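Local structure of putative riboflavin biosynthesis protein (Shewanella loihica, 3KY8) at residues C82-L93 with Y104-L115. The protein is probably a reductase of the riboflavin-biosynthesis type, related to the enzymes that reduce 5-amino-6-(5-phosphoribosylamino)uracil. Sequence-based numbering, arbitrary orientation.
Sequences CDWPYSKPVFVL and YEDKVFLVKGKL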
loop_
_atom_site.group_PDB
_atom_site.type_symbol
_atom_site.label_atom_id
_atom_site.label_comp_id
_atom_site.label_asym_id
_atom_site.label_seq_id
_atom_site.Cartn_x
_atom_site.Cartn_y
_atom_site.Cartn_z
ATOM N N CYS A 82 9.070 27.025 -11.877
ATOM C CA CYS A 82 7.879 26.133 -12.038
ATOM C C CYS A 82 7.103 26.341 -13.339
ATOM O O CYS A 82 6.757 27.470 -13.712
ATOM C CB CYS A 82 6.885 26.385 -10.872
ATOM S SG CYS A 82 5.142 25.673 -11.004
ATOM N N ASP A 83 6.793 25.263 -14.033
ATOM C CA ASP A 83 5.840 25.387 -15.115
ATOM C C ASP A 83 4.566 24.778 -14.579
ATOM O O ASP A 83 4.479 23.568 -14.415
ATOM C CB ASP A 83 6.310 24.694 -16.391
ATOM C CG ASP A 83 7.614 25.273 -16.932
ATOM O OD1 ASP A 83 7.658 26.483 -17.290
ATOM O OD2 ASP A 83 8.589 24.489 -17.013
ATOM N N TRP A 84 3.585 25.630 -14.299
ATOM C CA TRP A 84 2.329 25.204 -13.699
ATOM C C TRP A 84 1.750 24.064 -14.522
ATOM O O TRP A 84 1.575 24.201 -15.735
ATOM C CB TRP A 84 1.366 26.373 -13.671
ATOM C CG TRP A 84 0.157 26.136 -12.868
ATOM C CD1 TRP A 84 -1.110 26.012 -13.326
ATOM C CD2 TRP A 84 0.097 25.961 -11.445
ATOM N NE1 TRP A 84 -1.972 25.810 -12.274
ATOM C CE2 TRP A 84 -1.252 25.788 -11.107
ATOM C CE3 TRP A 84 1.052 25.978 -10.426
ATOM C CZ2 TRP A 84 -1.674 25.618 -9.799
ATOM C CZ3 TRP A 84 0.637 25.810 -9.128
ATOM C CH2 TRP A 84 -0.721 25.622 -8.827
ATOM N N PRO A 85 1.523 22.907 -13.896
ATOM C CA PRO A 85 1.114 21.754 -14.690
ATOM C C PRO A 85 -0.360 21.513 -14.890
ATOM O O PRO A 85 -0.705 20.546 -15.583
ATOM C CB PRO A 85 1.701 20.598 -13.908
ATOM C CG PRO A 85 1.701 21.054 -12.523
ATOM C CD PRO A 85 1.771 22.540 -12.497
ATOM N N TYR A 86 -1.215 22.362 -14.304
ATOM C CA TYR A 86 -2.681 22.145 -14.303
ATOM C C TYR A 86 -3.443 23.097 -15.178
ATOM O O TYR A 86 -3.276 24.311 -15.067
ATOM C CB TYR A 86 -3.231 22.267 -12.912
ATOM C CG TYR A 86 -2.462 21.478 -11.934
ATOM C CD1 TYR A 86 -2.506 20.083 -11.937
ATOM C CD2 TYR A 86 -1.668 22.122 -10.998
ATOM C CE1 TYR A 86 -1.772 19.365 -11.031
ATOM C CE2 TYR A 86 -0.936 21.432 -10.101
ATOM C CZ TYR A 86 -0.979 20.054 -10.115
ATOM O OH TYR A 86 -0.227 19.409 -9.180
ATOM N N SER A 87 -4.293 22.524 -16.034
ATOM C CA SER A 87 -5.133 23.257 -16.948
ATOM C C SER A 87 -6.498 23.631 -16.354
ATOM O O SER A 87 -7.284 24.313 -17.018
ATOM C CB SER A 87 -5.353 22.416 -18.201
ATOM O OG SER A 87 -6.045 21.234 -17.856
ATOM N N LYS A 88 -6.767 23.207 -15.116
ATOM C CA LYS A 88 -8.046 23.436 -14.467
ATOM C C LYS A 88 -7.750 24.150 -13.144
ATOM O O LYS A 88 -6.639 24.078 -12.639
ATOM C CB LYS A 88 -8.788 22.097 -14.213
ATOM C CG LYS A 88 -9.171 21.262 -15.458
ATOM C CD LYS A 88 -10.190 21.952 -16.414
ATOM C CE LYS A 88 -10.425 21.081 -17.666
ATOM N NZ LYS A 88 -11.113 19.744 -17.441
ATOM N N PRO A 89 -8.739 24.833 -12.567
ATOM C CA PRO A 89 -8.484 25.536 -11.319
ATOM C C PRO A 89 -8.062 24.628 -10.186
ATOM O O PRO A 89 -8.548 23.492 -10.068
ATOM C CB PRO A 89 -9.841 26.139 -10.981
ATOM C CG PRO A 89 -10.618 26.090 -12.237
ATOM C CD PRO A 89 -10.132 24.973 -13.000
ATOM N N VAL A 90 -7.180 25.138 -9.336
ATOM C CA VAL A 90 -6.776 24.435 -8.118
ATOM C C VAL A 90 -7.392 25.175 -6.942
ATOM O O VAL A 90 -7.062 26.314 -6.692
ATOM C CB VAL A 90 -5.258 24.402 -7.934
ATOM C CG1 VAL A 90 -4.890 23.937 -6.493
ATOM C CG2 VAL A 90 -4.603 23.560 -9.007
ATOM N N PHE A 91 -8.280 24.501 -6.229
ATOM C CA PHE A 91 -8.865 25.021 -5.014
ATOM C C PHE A 91 -8.030 24.541 -3.850
ATOM O O PHE A 91 -7.755 23.353 -3.748
ATOM C CB PHE A 91 -10.280 24.498 -4.910
ATOM C CG PHE A 91 -11.120 24.914 -6.054
ATOM C CD1 PHE A 91 -11.501 26.253 -6.180
ATOM C CD2 PHE A 91 -11.484 24.018 -7.026
ATOM C CE1 PHE A 91 -12.255 26.666 -7.260
ATOM C CE2 PHE A 91 -12.231 24.413 -8.093
ATOM C CZ PHE A 91 -12.626 25.744 -8.214
ATOM N N VAL A 92 -7.571 25.468 -3.018
ATOM C CA VAL A 92 -6.637 25.139 -1.964
ATOM C C VAL A 92 -7.296 25.345 -0.649
ATOM O O VAL A 92 -7.843 26.418 -0.370
ATOM C CB VAL A 92 -5.362 25.952 -2.012
ATOM C CG1 VAL A 92 -4.617 25.832 -0.685
ATOM C CG2 VAL A 92 -4.479 25.437 -3.174
ATOM N N LEU A 93 -7.232 24.266 0.133
ATOM C CA LEU A 93 -7.813 24.174 1.464
ATOM C C LEU A 93 -6.809 24.703 2.461
ATOM O O LEU A 93 -5.786 24.041 2.799
ATOM C CB LEU A 93 -8.143 22.703 1.793
ATOM C CG LEU A 93 -9.615 22.330 1.956
ATOM C CD1 LEU A 93 -9.667 20.873 2.421
ATOM C CD2 LEU A 93 -10.315 23.259 2.951
ATOM N N TYR A 104 -0.152 33.614 -9.414
ATOM C CA TYR A 104 -0.994 32.445 -9.266
ATOM C C TYR A 104 -2.445 32.786 -8.918
ATOM O O TYR A 104 -3.207 31.892 -8.661
ATOM C CB TYR A 104 -0.394 31.504 -8.220
ATOM C CG TYR A 104 0.935 30.979 -8.646
ATOM C CD1 TYR A 104 1.042 29.773 -9.314
ATOM C CD2 TYR A 104 2.111 31.716 -8.418
ATOM C CE1 TYR A 104 2.299 29.294 -9.745
ATOM C CE2 TYR A 104 3.343 31.252 -8.840
ATOM C CZ TYR A 104 3.430 30.039 -9.496
ATOM O OH TYR A 104 4.640 29.573 -9.907
ATOM N N GLU A 105 -2.823 34.054 -8.986
ATOM C CA GLU A 105 -4.199 34.498 -8.679
ATOM C C GLU A 105 -5.282 34.025 -9.672
ATOM O O GLU A 105 -6.448 33.965 -9.337
ATOM C CB GLU A 105 -4.261 36.033 -8.627
ATOM C CG GLU A 105 -3.260 36.674 -7.663
ATOM C CD GLU A 105 -2.091 37.319 -8.378
ATOM O OE1 GLU A 105 -1.497 36.694 -9.295
ATOM O OE2 GLU A 105 -1.791 38.471 -8.024
ATOM N N ASP A 106 -4.908 33.728 -10.895
ATOM C CA ASP A 106 -5.839 33.091 -11.808
ATOM C C ASP A 106 -5.623 31.565 -11.954
ATOM O O ASP A 106 -6.218 30.932 -12.813
ATOM C CB ASP A 106 -5.821 33.805 -13.158
ATOM C CG ASP A 106 -4.466 33.851 -13.794
ATOM O OD1 ASP A 106 -3.485 33.177 -13.311
ATOM O OD2 ASP A 106 -4.400 34.654 -14.767
ATOM N N LYS A 107 -4.802 30.988 -11.084
ATOM C CA LYS A 107 -4.496 29.554 -11.097
ATOM C C LYS A 107 -4.975 28.810 -9.855
ATOM O O LYS A 107 -5.325 27.610 -9.939
ATOM C CB LYS A 107 -2.998 29.350 -11.248
ATOM C CG LYS A 107 -2.481 29.658 -12.622
ATOM C CD LYS A 107 -0.958 29.557 -12.638
ATOM C CE LYS A 107 -0.339 30.240 -13.848
ATOM N NZ LYS A 107 -0.464 31.700 -13.654
ATOM N N VAL A 108 -5.011 29.523 -8.729
ATOM C CA VAL A 108 -5.195 28.941 -7.404
ATOM C C VAL A 108 -6.249 29.751 -6.705
ATOM O O VAL A 108 -6.178 30.960 -6.729
ATOM C CB VAL A 108 -3.881 29.002 -6.585
ATOM C CG1 VAL A 108 -4.104 28.651 -5.087
ATOM C CG2 VAL A 108 -2.859 28.102 -7.208
ATOM N N PHE A 109 -7.246 29.076 -6.130
ATOM C CA PHE A 109 -8.382 29.747 -5.477
ATOM C C PHE A 109 -8.609 29.187 -4.071
ATOM O O PHE A 109 -8.729 27.993 -3.852
ATOM C CB PHE A 109 -9.632 29.645 -6.371
ATOM C CG PHE A 109 -9.393 30.164 -7.748
ATOM C CD1 PHE A 109 -8.843 29.351 -8.715
ATOM C CD2 PHE A 109 -9.638 31.504 -8.055
ATOM C CE1 PHE A 109 -8.581 29.839 -9.994
ATOM C CE2 PHE A 109 -9.378 31.994 -9.308
ATOM C CZ PHE A 109 -8.844 31.169 -10.284
ATOM N N LEU A 110 -8.696 30.079 -3.108
ATOM C CA LEU A 110 -8.800 29.673 -1.729
ATOM C C LEU A 110 -10.208 29.231 -1.399
ATOM O O LEU A 110 -11.158 29.913 -1.752
ATOM C CB LEU A 110 -8.424 30.853 -0.827
ATOM C CG LEU A 110 -6.956 31.223 -0.852
ATOM C CD1 LEU A 110 -6.786 32.409 0.065
ATOM C CD2 LEU A 110 -6.136 30.003 -0.444
ATOM N N VAL A 111 -10.332 28.095 -0.716
ATOM C CA VAL A 111 -11.612 27.679 -0.136
ATOM C C VAL A 111 -11.437 27.378 1.378
ATOM O O VAL A 111 -10.390 26.842 1.816
ATOM C CB VAL A 111 -12.222 26.440 -0.849
ATOM C CG1 VAL A 111 -12.768 26.809 -2.258
ATOM C CG2 VAL A 111 -11.227 25.270 -0.869
ATOM N N LYS A 112 -12.487 27.701 2.134
ATOM C CA LYS A 112 -12.501 27.617 3.602
ATOM C C LYS A 112 -13.830 27.000 4.080
ATOM O O LYS A 112 -14.881 27.241 3.502
ATOM C CB LYS A 112 -12.318 29.028 4.226
ATOM N N GLY A 113 -13.763 26.200 5.139
ATOM C CA GLY A 113 -14.966 25.727 5.844
ATOM C C GLY A 113 -14.976 24.223 6.011
ATOM O O GLY A 113 -13.921 23.589 5.936
ATOM N N LYS A 114 -16.174 23.665 6.203
ATOM C CA LYS A 114 -16.347 22.225 6.290
ATOM C C LYS A 114 -16.276 21.637 4.893
ATOM O O LYS A 114 -16.811 22.223 3.940
ATOM C CB LYS A 114 -17.679 21.880 6.931
ATOM C CG LYS A 114 -17.760 22.206 8.390
ATOM C CD LYS A 114 -19.215 22.125 8.820
ATOM C CE LYS A 114 -19.425 22.320 10.320
ATOM N NZ LYS A 114 -20.732 23.017 10.572
ATOM N N LEU A 115 -15.604 20.491 4.771
ATOM C CA LEU A 115 -15.434 19.845 3.465
ATOM C C LEU A 115 -16.778 19.681 2.787
ATOM O O LEU A 115 -16.908 19.976 1.612
ATOM C CB LEU A 115 -14.785 18.475 3.577
ATOM C CG LEU A 115 -13.328 18.392 4.018
ATOM C CD1 LEU A 115 -12.920 16.967 3.928
ATOM C CD2 LEU A 115 -12.441 19.256 3.201
HETATM O O HOH W 1 -4.815 26.099 -12.081
#
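The carbonyl oxygen of Lys107 is gripped by two donors: Val90 N at 3.1 Å, tilted 17° from the carbonyl plane, and a bridging water whose oxygen lies 2.7 Å from Lys107 O. That water also donates to Lys88 O and accepts from Trp84 NE1 at 2.9 Å, sitting at the edge of the indole in its plane, which probably helps to hold the ring's rotation. Trp84 CG is anti to the backbone N (chi1 -169°), which sets one indole face against the aliphatic part of Lys107. CD of that lysine rests over the five-membered ring, 3.6 Å from its centroid, in a CH-pi contact, while NZ runs on to Gly103 O and, weakly, Asp106. Tyr104 turns its edge to the same indole face, planes at 67°, with Tyr104 CE1 3.6 Å from Trp84 CE3; Pro85 and Tyr86 cover the opposite face. From Val90 onward the two strands form a parallel ladder at one margin of the RibD C-terminal domain sheet, where strand 108-111 is outermost within the chain and strand 90-93 separates it from strand 66-70. Phe109 N bonds Val90 O at 2.8 Å; Val92 N donates to Phe109 O and Val92 O accepts from Val111 N. On one sheet face Val92 CG2 meets Val108 CG1 at 3.8 Å; on the other Phe91 packs against Phe109 CB and Val111 CG1, beside Leu122 of helix 115-124.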